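Local coordinates for protein ribonucleoside-diphosphate reductase subunit beta (Clostridium botulinum, PDB 6ZJK) that forms the diiron-bearing R2 subunit of a ribonucleotide reductase, which probably supplies the radical needed to reduce ribonucleoside diphosphates to deoxyribonucleotides, at residues K26-T37 with N44-K55. Sequence-based numbering, arbitrary orientation.
Sequences KMIFNEKGQRGT and NTTNLREWNRIK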
loop_
_atom_site.group_PDB
_atom_site.type_symbol
_atom_site.label_atom_id
_atom_site.label_comp_id
_atom_site.label_asym_id
_atom_site.label_seq_id
_atom_site.Cartn_x
_atom_site.Cartn_y
_atom_site.Cartn_z
ATOM N N LYS A 26 8.911 14.846 2.761
ATOM C CA LYS A 26 7.796 15.680 2.593
ATOM C C LYS A 26 6.866 15.799 3.804
ATOM O O LYS A 26 6.862 14.963 4.682
ATOM C CB LYS A 26 7.110 15.253 1.301
ATOM C CG LYS A 26 6.461 13.909 1.215
ATOM C CD LYS A 26 5.953 13.664 -0.188
ATOM C CE LYS A 26 6.000 12.205 -0.576
ATOM N NZ LYS A 26 4.705 11.591 -0.882
ATOM N N MET A 27 6.074 16.872 3.864
ATOM C CA MET A 27 5.045 17.009 4.885
ATOM C C MET A 27 3.870 16.074 4.615
ATOM O O MET A 27 3.729 15.483 3.541
ATOM C CB MET A 27 4.531 18.446 4.965
ATOM C CG MET A 27 5.542 19.448 5.438
ATOM S SD MET A 27 4.860 21.107 5.432
ATOM C CE MET A 27 5.513 21.678 3.870
ATOM N N ILE A 28 3.031 15.925 5.640
ATOM C CA ILE A 28 1.790 15.176 5.486
ATOM C C ILE A 28 0.839 15.933 4.558
ATOM O O ILE A 28 0.315 15.376 3.589
ATOM C CB ILE A 28 1.149 14.934 6.866
ATOM C CG1 ILE A 28 2.003 13.991 7.716
ATOM C CG2 ILE A 28 -0.234 14.351 6.697
ATOM C CD1 ILE A 28 2.218 12.615 7.114
ATOM N N PHE A 29 0.648 17.229 4.816
ATOM C CA PHE A 29 -0.145 18.110 3.965
ATOM C C PHE A 29 0.562 19.459 3.927
ATOM O O PHE A 29 1.005 19.955 4.964
ATOM C CB PHE A 29 -1.586 18.260 4.487
ATOM C CG PHE A 29 -2.386 19.344 3.794
ATOM C CD1 PHE A 29 -2.842 19.163 2.493
ATOM C CD2 PHE A 29 -2.688 20.531 4.443
ATOM C CE1 PHE A 29 -3.569 20.153 1.850
ATOM C CE2 PHE A 29 -3.429 21.530 3.806
ATOM C CZ PHE A 29 -3.868 21.335 2.509
ATOM N N ASN A 30 0.735 20.014 2.733
ATOM C CA ASN A 30 1.459 21.268 2.554
ATOM C C ASN A 30 0.505 22.303 1.966
ATOM O O ASN A 30 0.320 22.349 0.744
ATOM C CB ASN A 30 2.679 21.060 1.660
ATOM C CG ASN A 30 3.391 22.362 1.323
ATOM O OD1 ASN A 30 3.233 23.381 2.005
ATOM N ND2 ASN A 30 4.177 22.329 0.271
ATOM N N GLU A 31 -0.052 23.133 2.829
ATOM C CA GLU A 31 -0.996 24.161 2.458
ATOM C C GLU A 31 -0.462 25.151 1.439
ATOM O O GLU A 31 -1.218 25.700 0.744
ATOM C CB GLU A 31 -1.582 24.887 3.676
ATOM C CG GLU A 31 -0.641 25.823 4.398
ATOM C CD GLU A 31 -1.234 26.539 5.598
ATOM O OE1 GLU A 31 -2.283 27.138 5.496
ATOM O OE2 GLU A 31 -0.613 26.522 6.664
ATOM N N LYS A 32 0.837 25.346 1.371
ATOM C CA LYS A 32 1.413 26.280 0.415
ATOM C C LYS A 32 1.835 25.629 -0.898
ATOM O O LYS A 32 2.396 26.321 -1.753
ATOM C CB LYS A 32 2.598 27.015 1.046
ATOM C CG LYS A 32 2.223 27.727 2.348
ATOM C CD LYS A 32 0.932 28.542 2.187
ATOM C CE LYS A 32 0.668 29.479 3.370
ATOM N NZ LYS A 32 -0.500 30.402 3.143
ATOM N N GLY A 33 1.499 24.359 -1.128
ATOM C CA GLY A 33 1.816 23.726 -2.397
ATOM C C GLY A 33 0.967 24.276 -3.542
ATOM O O GLY A 33 -0.029 24.968 -3.337
ATOM N N GLN A 34 1.387 23.984 -4.774
ATOM C CA GLN A 34 0.654 24.403 -5.963
ATOM C C GLN A 34 -0.265 23.296 -6.475
ATOM O O GLN A 34 -0.172 22.138 -6.075
ATOM C CB GLN A 34 1.595 24.802 -7.103
ATOM C CG GLN A 34 2.619 23.727 -7.498
ATOM C CD GLN A 34 3.444 24.139 -8.721
ATOM O OE1 GLN A 34 4.383 24.946 -8.626
ATOM N NE2 GLN A 34 3.132 23.526 -9.869
ATOM N N ARG A 35 -1.181 23.693 -7.359
ATOM C CA ARG A 35 -2.041 22.711 -8.000
ATOM C C ARG A 35 -1.223 21.956 -9.043
ATOM O O ARG A 35 -0.478 22.567 -9.823
ATOM C CB ARG A 35 -3.220 23.412 -8.682
ATOM C CG ARG A 35 -3.760 24.628 -7.948
ATOM C CD ARG A 35 -4.950 25.200 -8.747
ATOM N NE ARG A 35 -5.721 26.245 -8.070
ATOM C CZ ARG A 35 -5.186 27.399 -7.684
ATOM N NH1 ARG A 35 -5.926 28.336 -7.092
ATOM N NH2 ARG A 35 -3.892 27.608 -7.877
ATOM N N GLY A 36 -1.464 20.645 -9.105
ATOM C CA GLY A 36 -0.804 19.794 -10.066
ATOM C C GLY A 36 0.560 19.326 -9.586
ATOM O O GLY A 36 0.946 19.489 -8.434
ATOM N N THR A 37 1.321 18.776 -10.512
ATOM C CA THR A 37 2.620 18.192 -10.193
ATOM C C THR A 37 3.714 19.004 -10.869
ATOM O O THR A 37 3.602 19.342 -12.054
ATOM C CB THR A 37 2.666 16.716 -10.607
ATOM O OG1 THR A 37 1.874 15.951 -9.684
ATOM C CG2 THR A 37 4.103 16.158 -10.601
ATOM N N ASN A 44 7.047 21.481 -5.224
ATOM C CA ASN A 44 6.154 22.158 -4.275
ATOM C C ASN A 44 4.753 21.575 -4.432
ATOM O O ASN A 44 3.876 22.153 -5.077
ATOM C CB ASN A 44 6.154 23.668 -4.526
ATOM C CG ASN A 44 5.355 24.451 -3.481
ATOM O OD1 ASN A 44 5.208 24.015 -2.343
ATOM N ND2 ASN A 44 4.828 25.607 -3.875
ATOM N N THR A 45 4.517 20.445 -3.761
ATOM C CA THR A 45 3.270 19.696 -3.883
ATOM C C THR A 45 2.461 19.804 -2.598
ATOM O O THR A 45 3.012 20.016 -1.515
ATOM C CB THR A 45 3.534 18.208 -4.177
ATOM O OG1 THR A 45 2.289 17.488 -4.265
ATOM C CG2 THR A 45 4.371 17.589 -3.062
ATOM N N THR A 46 1.137 19.680 -2.734
ATOM C CA THR A 46 0.256 19.589 -1.573
ATOM C C THR A 46 0.112 18.166 -1.038
ATOM O O THR A 46 -0.278 18.007 0.122
ATOM C CB THR A 46 -1.148 20.105 -1.899
ATOM O OG1 THR A 46 -1.756 19.207 -2.837
ATOM C CG2 THR A 46 -1.086 21.532 -2.513
ATOM N N ASN A 47 0.383 17.147 -1.870
ATOM C CA ASN A 47 0.132 15.707 -1.656
ATOM C C ASN A 47 -1.325 15.320 -1.865
ATOM O O ASN A 47 -1.682 14.183 -1.557
ATOM C CB ASN A 47 0.550 15.183 -0.278
ATOM C CG ASN A 47 2.011 15.376 0.002
ATOM O OD1 ASN A 47 2.833 15.353 -0.907
ATOM N ND2 ASN A 47 2.350 15.588 1.269
ATOM N N LEU A 48 -2.151 16.190 -2.398
ATOM C CA LEU A 48 -3.505 15.810 -2.649
ATOM C C LEU A 48 -3.616 14.980 -3.900
ATOM O O LEU A 48 -2.943 15.212 -4.836
ATOM C CB LEU A 48 -4.404 17.025 -2.750
ATOM C CG LEU A 48 -4.606 17.885 -1.508
ATOM C CD1 LEU A 48 -5.142 19.225 -1.923
ATOM C CD2 LEU A 48 -5.591 17.247 -0.550
ATOM N N ARG A 49 -4.523 14.045 -3.915
ATOM C CA ARG A 49 -4.705 13.189 -5.033
ATOM C C ARG A 49 -5.741 13.772 -5.962
ATOM O O ARG A 49 -6.909 13.740 -5.709
ATOM C CB ARG A 49 -5.136 11.804 -4.571
ATOM C CG ARG A 49 -4.057 10.789 -4.265
ATOM C CD ARG A 49 -3.067 11.219 -3.234
ATOM N NE ARG A 49 -2.102 10.192 -2.938
ATOM C CZ ARG A 49 -1.007 10.389 -2.248
ATOM N NH1 ARG A 49 -0.743 11.552 -1.772
ATOM N NH2 ARG A 49 -0.163 9.429 -2.036
ATOM N N GLU A 50 -5.265 14.335 -7.045
ATOM C CA GLU A 50 -6.106 14.936 -8.042
ATOM C C GLU A 50 -5.728 14.345 -9.376
ATOM O O GLU A 50 -4.971 14.868 -10.103
ATOM C CB GLU A 50 -5.958 16.452 -8.002
ATOM C CG GLU A 50 -6.301 17.030 -6.663
ATOM C CD GLU A 50 -6.062 18.492 -6.464
ATOM O OE1 GLU A 50 -5.321 19.141 -7.170
ATOM O OE2 GLU A 50 -6.620 18.968 -5.524
ATOM N N TRP A 51 -6.362 13.274 -9.756
ATOM C CA TRP A 51 -6.021 12.592 -10.972
ATOM C C TRP A 51 -6.208 13.311 -12.312
ATOM O O TRP A 51 -5.754 12.835 -13.307
ATOM C CB TRP A 51 -6.671 11.220 -11.020
ATOM C CG TRP A 51 -5.987 10.232 -10.163
ATOM C CD1 TRP A 51 -6.270 9.951 -8.896
ATOM C CD2 TRP A 51 -4.881 9.420 -10.510
ATOM N NE1 TRP A 51 -5.436 9.026 -8.417
ATOM C CE2 TRP A 51 -4.562 8.671 -9.391
ATOM C CE3 TRP A 51 -4.131 9.256 -11.656
ATOM C CZ2 TRP A 51 -3.521 7.796 -9.373
ATOM C CZ3 TRP A 51 -3.112 8.373 -11.635
ATOM C CH2 TRP A 51 -2.817 7.646 -10.504
ATOM N N ASN A 52 -6.909 14.426 -12.346
ATOM C CA ASN A 52 -7.111 15.123 -13.567
ATOM C C ASN A 52 -6.225 16.311 -13.686
ATOM O O ASN A 52 -6.420 17.085 -14.515
ATOM C CB ASN A 52 -8.559 15.479 -13.745
ATOM C CG ASN A 52 -9.420 14.281 -13.987
ATOM O OD1 ASN A 52 -9.982 13.734 -13.088
ATOM N ND2 ASN A 52 -9.561 13.912 -15.209
ATOM N N ARG A 53 -5.252 16.419 -12.831
ATOM C CA ARG A 53 -4.282 17.452 -12.864
ATOM C C ARG A 53 -2.918 16.846 -12.658
ATOM O O ARG A 53 -2.246 17.204 -11.773
ATOM C CB ARG A 53 -4.540 18.500 -11.793
ATOM C CG ARG A 53 -5.843 19.239 -11.972
ATOM C CD ARG A 53 -5.840 20.659 -11.442
ATOM N NE ARG A 53 -5.980 20.778 -10.007
ATOM C CZ ARG A 53 -6.579 21.787 -9.385
ATOM N NH1 ARG A 53 -7.103 22.771 -10.072
ATOM N NH2 ARG A 53 -6.647 21.817 -8.090
ATOM N N ILE A 54 -2.492 15.935 -13.496
ATOM C CA ILE A 54 -1.186 15.316 -13.316
ATOM C C ILE A 54 -0.168 15.698 -14.386
ATOM O O ILE A 54 -0.531 16.072 -15.418
ATOM C CB ILE A 54 -1.306 13.776 -13.303
ATOM C CG1 ILE A 54 -2.016 13.293 -14.530
ATOM C CG2 ILE A 54 -2.127 13.325 -12.145
ATOM C CD1 ILE A 54 -2.058 11.818 -14.658
ATOM N N LYS A 55 1.107 15.564 -14.112
ATOM C CA LYS A 55 2.152 15.862 -15.079
ATOM C C LYS A 55 2.554 14.626 -15.889
ATOM O O LYS A 55 2.782 14.732 -17.099
ATOM C CB LYS A 55 3.372 16.450 -14.364
ATOM C CG LYS A 55 4.627 16.580 -15.231
ATOM C CD LYS A 55 5.782 17.173 -14.419
ATOM C CE LYS A 55 7.011 17.483 -15.263
ATOM N NZ LYS A 55 6.882 18.709 -16.132
HETATM O O HOH W 1 1.524 15.896 -6.902
#
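Asn-47 and Asn-30 reach across the contact from opposite segments and bind backbone carbonyls. Asn-47 ND2 donates to Ile-28 O at 3.1 Å in a nearly straight bond (172°). The acceptor lies in the amide plane, but the amide stands above the carbonyl plane of Ile-28. With chi1 at 174° the Asn-30 amide swings away from its own N toward Thr-45 O. Its ND2 meets that oxygen at 3.1 Å in a more bent bond, tilted from the amide plane. Its OD1 turns back to Lys-32 N and closes an Asx turn. Bonds at both OD1 and ND2 limit the rotation of the amide.

Packing is tight at Gly-33, the last residue of the type I turn 30-33. Its CA lies 4.5 Å from Thr-46 CA. The absence of a side chain lets the glycine backbone lie close against Thr-45 and Thr-46. Thr-46 CG2 presses on the glycine, while its OG1 accepts from Leu-48 N in an ST turn. Thr-45 OG1 does the same for Asn-47 N. Beside the glycine, Gln-34 N donates to Asn-44 O at 3.1 Å.

The solvent side is looser. The Asn-44 amide makes two weak bonds: OD1 accepts from Asn-30 ND2 and ND2 donates to Lys-32 O. A water links Thr-45 OG1 to Thr-37 OG1, which also bonds Glu-125. Arg-35 lays CB over the Arg-53 guanidinium face, their guanidinium planes nearly perpendicular (89°). Asp-162 of the second subunit salt-bridges both arginines, probably offsetting their like charges. Glu-50 OE1, at the Arg-53 guanidinium edge, salt-bridges NH2.

Both segments belong to the N-terminal loop region before helix 58-68. Lys-26 and Arg-49 touch helix 124-151 and form salt bridges to Glu-112 of the second subunit, so the looped chain packs at the dimer interface.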